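Local structure of putative nucleotide-diphospho-sugar transferase (Desulfovibrio desulfuricans subsp. desulfuricans, 3CGX) at residues L50-D62 / H77-R90. The protein is of unknown function but probably transfers a sugar from a nucleotide-diphosphate donor to an acceptor not yet identified. Numbering follows the deposited sequence.
Sequences LHADLHICYVPGD and HMFAAQQGLDLGER
I56 and Y58 pair in parallel with the edge strand 78-81, a worked example of the beta-alpha-beta unit, whose crossover here is helix 65-73. I56 N donates to M78 O (2.8 Å) and I56 O accepts from A80 N, while Y58 N donates to A80 O and Y58 O accepts from Q82 N. Next to the I56–M78 bond, a water bridges L54 O and M78 N, and M78 CE lies 3.3 Å from L54 O.

On the face that carries I56, Y58, F79 and A81, I56 and F79 lie side by side, with CD1 of I56 3.6 Å from CE1 of F79. The Y58 ring is folded back over the neighbouring strand, its CG between backbone N and carbonyl carbon (chi1 62°), so that A81 CA sits over the ring centre in a CH-pi contact, 3.8 Å from the centroid. Beyond A81, the Q82 chain, extended past CG, reaches across to 53-58, where NE2 donates to C57 O (3.1 Å) from above the carbonyl plane, while P60 CD lies over one face of the R90 guanidinium, 3.8 Å above its plane.

G84 O holds that guanidinium, accepting from R90 NE at 2.9 Å; D86 caps the helix that carries R90 through E89 N. F69 of helix 65-73 stacks on Y58. I56 and Y58 thus turn their amides and carbonyls to 78-82, while D53, H55 and C57 pair with strand 5-11; Y58 and F79 face the crossover helix, I56 meets helix 29-47, and the arginine's planar cation is held by a carbonyl against a proline ring.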
loop_
_atom_site.group_PDB
_atom_site.type_symbol
_atom_site.label_atom_id
_atom_site.label_comp_id
_atom_site.label_asym_id
_atom_site.label_seq_id
_atom_site.Cartn_x
_atom_site.Cartn_y
_atom_site.Cartn_z
ATOM N N LEU A 50 -14.853 -3.525 -1.222
ATOM C CA LEU A 50 -14.696 -4.802 -0.464
ATOM C C LEU A 50 -15.581 -4.935 0.779
ATOM O O LEU A 50 -16.238 -4.002 1.120
ATOM C CB LEU A 50 -13.264 -5.025 -0.012
ATOM C CG LEU A 50 -12.273 -5.069 -1.182
ATOM C CD1 LEU A 50 -10.862 -5.245 -0.666
ATOM C CD2 LEU A 50 -12.698 -6.169 -2.171
ATOM N N HIS A 51 -15.510 -6.099 1.436
ATOM C CA HIS A 51 -16.297 -6.428 2.669
ATOM C C HIS A 51 -15.438 -6.071 3.880
ATOM O O HIS A 51 -15.008 -6.950 4.666
ATOM C CB HIS A 51 -16.671 -7.916 2.742
ATOM N N ALA A 52 -15.189 -4.776 4.005
ATOM C CA ALA A 52 -14.298 -4.253 5.008
ATOM C C ALA A 52 -14.414 -2.735 5.008
ATOM O O ALA A 52 -14.618 -2.136 3.968
ATOM C CB ALA A 52 -12.873 -4.669 4.726
ATOM N N ASP A 53 -14.264 -2.128 6.184
ATOM C CA ASP A 53 -14.189 -0.685 6.301
ATOM C C ASP A 53 -12.795 -0.273 5.841
ATOM O O ASP A 53 -11.794 -1.023 5.967
ATOM C CB ASP A 53 -14.398 -0.210 7.749
ATOM C CG ASP A 53 -15.832 -0.416 8.264
ATOM O OD1 ASP A 53 -16.762 -0.641 7.461
ATOM O OD2 ASP A 53 -16.017 -0.293 9.485
ATOM N N LEU A 54 -12.712 0.945 5.345
ATOM C CA LEU A 54 -11.440 1.460 4.838
ATOM C C LEU A 54 -11.043 2.770 5.502
ATOM O O LEU A 54 -11.837 3.692 5.626
ATOM C CB LEU A 54 -11.530 1.610 3.342
ATOM C CG LEU A 54 -10.368 2.279 2.608
ATOM C CD1 LEU A 54 -9.250 1.279 2.480
ATOM C CD2 LEU A 54 -10.842 2.780 1.225
ATOM N N HIS A 55 -9.819 2.790 6.015
ATOM C CA HIS A 55 -9.236 3.991 6.624
ATOM C C HIS A 55 -8.043 4.402 5.825
ATOM O O HIS A 55 -7.089 3.631 5.699
ATOM C CB HIS A 55 -8.790 3.717 8.040
ATOM C CG HIS A 55 -9.926 3.444 8.970
ATOM N ND1 HIS A 55 -9.787 3.437 10.331
ATOM C CD2 HIS A 55 -11.225 3.183 8.720
ATOM C CE1 HIS A 55 -10.960 3.194 10.883
ATOM N NE2 HIS A 55 -11.848 3.044 9.926
ATOM N N ILE A 56 -8.113 5.612 5.282
ATOM C CA ILE A 56 -7.051 6.146 4.477
ATOM C C ILE A 56 -6.103 6.919 5.386
ATOM O O ILE A 56 -6.453 7.951 5.990
ATOM C CB ILE A 56 -7.594 7.040 3.332
ATOM C CG1 ILE A 56 -8.529 6.244 2.400
ATOM C CG2 ILE A 56 -6.428 7.701 2.550
ATOM C CD1 ILE A 56 -9.358 7.126 1.456
ATOM N N CYS A 57 -4.890 6.389 5.513
ATOM C CA CYS A 57 -3.887 6.898 6.473
ATOM C C CYS A 57 -2.749 7.571 5.743
ATOM O O CYS A 57 -1.970 6.905 5.048
ATOM C CB CYS A 57 -3.352 5.736 7.328
ATOM S SG CYS A 57 -4.597 4.818 8.234
ATOM N N TYR A 58 -2.671 8.906 5.884
ATOM C CA TYR A 58 -1.748 9.715 5.137
ATOM C C TYR A 58 -0.522 10.226 5.898
ATOM O O TYR A 58 -0.528 10.525 7.102
ATOM C CB TYR A 58 -2.488 10.894 4.505
ATOM C CG TYR A 58 -3.152 11.861 5.454
ATOM C CD1 TYR A 58 -2.446 12.898 6.023
ATOM C CD2 TYR A 58 -4.529 11.765 5.756
ATOM C CE1 TYR A 58 -3.063 13.781 6.827
ATOM C CE2 TYR A 58 -5.134 12.644 6.583
ATOM C CZ TYR A 58 -4.401 13.645 7.122
ATOM O OH TYR A 58 -5.010 14.569 7.951
ATOM N N VAL A 59 0.551 10.296 5.142
ATOM C CA VAL A 59 1.795 10.784 5.642
ATOM C C VAL A 59 1.531 12.195 6.174
ATOM O O VAL A 59 0.941 13.043 5.460
ATOM C CB VAL A 59 2.894 10.779 4.571
ATOM C CG1 VAL A 59 4.152 11.526 5.012
ATOM C CG2 VAL A 59 3.242 9.309 4.164
ATOM N N PRO A 60 1.963 12.451 7.423
ATOM C CA PRO A 60 1.694 13.738 8.015
ATOM C C PRO A 60 2.411 14.867 7.332
ATOM O O PRO A 60 3.501 14.709 6.768
ATOM C CB PRO A 60 2.178 13.571 9.456
ATOM C CG PRO A 60 2.998 12.454 9.491
ATOM C CD PRO A 60 2.593 11.539 8.401
ATOM N N GLY A 61 1.768 16.020 7.340
ATOM C CA GLY A 61 2.346 17.211 6.743
ATOM C C GLY A 61 1.705 18.515 7.172
ATOM O O GLY A 61 1.448 18.763 8.349
ATOM N N ASP A 62 1.442 19.352 6.186
ATOM C CA ASP A 62 0.854 20.691 6.460
ATOM C C ASP A 62 -0.583 20.601 7.003
ATOM O O ASP A 62 -1.312 19.591 6.782
ATOM C CB ASP A 62 0.907 21.527 5.198
ATOM C CG ASP A 62 2.376 21.904 4.794
ATOM O OD1 ASP A 62 3.288 21.823 5.654
ATOM O OD2 ASP A 62 2.611 22.270 3.617
ATOM N N HIS A 77 -15.134 9.521 2.680
ATOM C CA HIS A 77 -14.119 8.539 3.152
ATOM C C HIS A 77 -13.547 8.942 4.502
ATOM O O HIS A 77 -13.635 10.110 4.944
ATOM C CB HIS A 77 -12.974 8.407 2.129
ATOM C CG HIS A 77 -13.465 8.171 0.743
ATOM N ND1 HIS A 77 -13.957 6.955 0.338
ATOM C CD2 HIS A 77 -13.644 9.016 -0.293
ATOM C CE1 HIS A 77 -14.371 7.048 -0.915
ATOM N NE2 HIS A 77 -14.206 8.293 -1.317
HETATM N N MSE A 78 -13.006 7.943 5.185
HETATM C CA MSE A 78 -12.406 8.145 6.499
HETATM C C MSE A 78 -10.908 8.331 6.298
HETATM O O MSE A 78 -10.213 7.470 5.734
HETATM C CB MSE A 78 -12.698 6.957 7.425
HETATM C CG MSE A 78 -14.161 6.810 7.676
HETATM SE SE MSE A 78 -14.619 5.283 8.851
HETATM C CE MSE A 78 -14.536 3.785 7.524
ATOM N N PHE A 79 -10.422 9.485 6.742
ATOM C CA PHE A 79 -9.024 9.857 6.601
ATOM C C PHE A 79 -8.442 10.064 7.997
ATOM O O PHE A 79 -9.133 10.547 8.882
ATOM C CB PHE A 79 -8.866 11.165 5.824
ATOM C CG PHE A 79 -9.448 11.159 4.426
ATOM C CD1 PHE A 79 -8.712 10.625 3.362
ATOM C CD2 PHE A 79 -10.660 11.768 4.147
ATOM C CE1 PHE A 79 -9.227 10.625 2.066
ATOM C CE2 PHE A 79 -11.185 11.770 2.824
ATOM C CZ PHE A 79 -10.463 11.200 1.809
ATOM N N ALA A 80 -7.177 9.690 8.169
ATOM C CA ALA A 80 -6.430 9.945 9.413
ATOM C C ALA A 80 -4.980 10.139 9.078
ATOM O O ALA A 80 -4.461 9.465 8.184
ATOM C CB ALA A 80 -6.586 8.795 10.419
ATOM N N ALA A 81 -4.319 11.062 9.794
ATOM C CA ALA A 81 -2.873 11.227 9.654
ATOM C C ALA A 81 -2.212 10.003 10.249
ATOM O O ALA A 81 -2.653 9.463 11.246
ATOM C CB ALA A 81 -2.316 12.524 10.333
ATOM N N GLN A 82 -1.155 9.572 9.605
ATOM C CA GLN A 82 -0.249 8.582 10.171
ATOM C C GLN A 82 0.461 9.314 11.296
ATOM O O GLN A 82 0.753 10.525 11.205
ATOM C CB GLN A 82 0.784 8.095 9.164
ATOM C CG GLN A 82 0.246 7.249 7.983
ATOM C CD GLN A 82 1.353 6.894 7.000
ATOM O OE1 GLN A 82 2.505 6.696 7.418
ATOM N NE2 GLN A 82 1.021 6.799 5.682
ATOM N N GLN A 83 0.776 8.571 12.337
ATOM C CA GLN A 83 1.443 9.156 13.503
ATOM C C GLN A 83 2.528 8.240 14.019
ATOM O O GLN A 83 2.267 7.082 14.385
ATOM C CB GLN A 83 0.449 9.340 14.641
ATOM C CG GLN A 83 -0.891 9.867 14.234
ATOM C CD GLN A 83 -1.764 10.222 15.437
ATOM O OE1 GLN A 83 -1.399 9.966 16.591
ATOM N NE2 GLN A 83 -2.911 10.844 15.168
ATOM N N GLY A 84 3.720 8.787 14.085
ATOM C CA GLY A 84 4.833 8.081 14.684
ATOM C C GLY A 84 6.102 8.601 14.092
ATOM O O GLY A 84 6.059 9.298 13.093
ATOM N N LEU A 85 7.221 8.225 14.706
ATOM C CA LEU A 85 8.548 8.739 14.328
ATOM C C LEU A 85 9.063 8.158 13.042
ATOM O O LEU A 85 9.730 8.869 12.277
ATOM C CB LEU A 85 9.605 8.482 15.418
ATOM C CG LEU A 85 9.743 9.618 16.429
ATOM C CD1 LEU A 85 8.664 9.519 17.495
ATOM C CD2 LEU A 85 11.137 9.596 17.058
ATOM N N ASP A 86 8.765 6.876 12.819
ATOM C CA ASP A 86 9.191 6.162 11.610
ATOM C C ASP A 86 8.028 5.315 11.048
ATOM O O ASP A 86 6.898 5.340 11.588
ATOM C CB ASP A 86 10.448 5.293 11.858
ATOM C CG ASP A 86 10.255 4.235 12.934
ATOM O OD1 ASP A 86 9.146 3.700 13.102
ATOM O OD2 ASP A 86 11.247 3.894 13.626
ATOM N N LEU A 87 8.304 4.582 9.972
ATOM C CA LEU A 87 7.237 3.811 9.303
ATOM C C LEU A 87 6.728 2.706 10.212
ATOM O O LEU A 87 5.538 2.425 10.248
ATOM C CB LEU A 87 7.686 3.262 7.959
ATOM C CG LEU A 87 6.596 2.559 7.131
ATOM C CD1 LEU A 87 5.418 3.470 6.783
ATOM C CD2 LEU A 87 7.187 1.995 5.848
ATOM N N GLY A 88 7.609 2.149 11.039
ATOM C CA GLY A 88 7.193 1.086 11.928
ATOM C C GLY A 88 6.265 1.616 13.007
ATOM O O GLY A 88 5.239 1.010 13.289
ATOM N N GLU A 89 6.617 2.746 13.626
ATOM C CA GLU A 89 5.721 3.384 14.613
ATOM C C GLU A 89 4.371 3.778 13.988
ATOM O O GLU A 89 3.315 3.598 14.595
ATOM C CB GLU A 89 6.374 4.607 15.305
ATOM C CG GLU A 89 7.553 4.203 16.226
ATOM C CD GLU A 89 7.199 3.037 17.176
ATOM O OE1 GLU A 89 6.482 3.276 18.174
ATOM O OE2 GLU A 89 7.641 1.879 16.918
ATOM N N ARG A 90 4.424 4.284 12.769
ATOM C CA ARG A 90 3.194 4.714 12.052
ATOM C C ARG A 90 2.271 3.521 11.813
ATOM O O ARG A 90 1.069 3.605 12.033
ATOM C CB ARG A 90 3.558 5.434 10.745
ATOM C CG ARG A 90 4.186 6.781 11.025
ATOM C CD ARG A 90 4.824 7.447 9.845
ATOM N NE ARG A 90 5.296 8.763 10.303
ATOM C CZ ARG A 90 5.815 9.701 9.518
ATOM N NH1 ARG A 90 5.919 9.501 8.226
ATOM N NH2 ARG A 90 6.238 10.847 10.030
HETATM O O HOH W 1 -13.427 5.300 4.130
#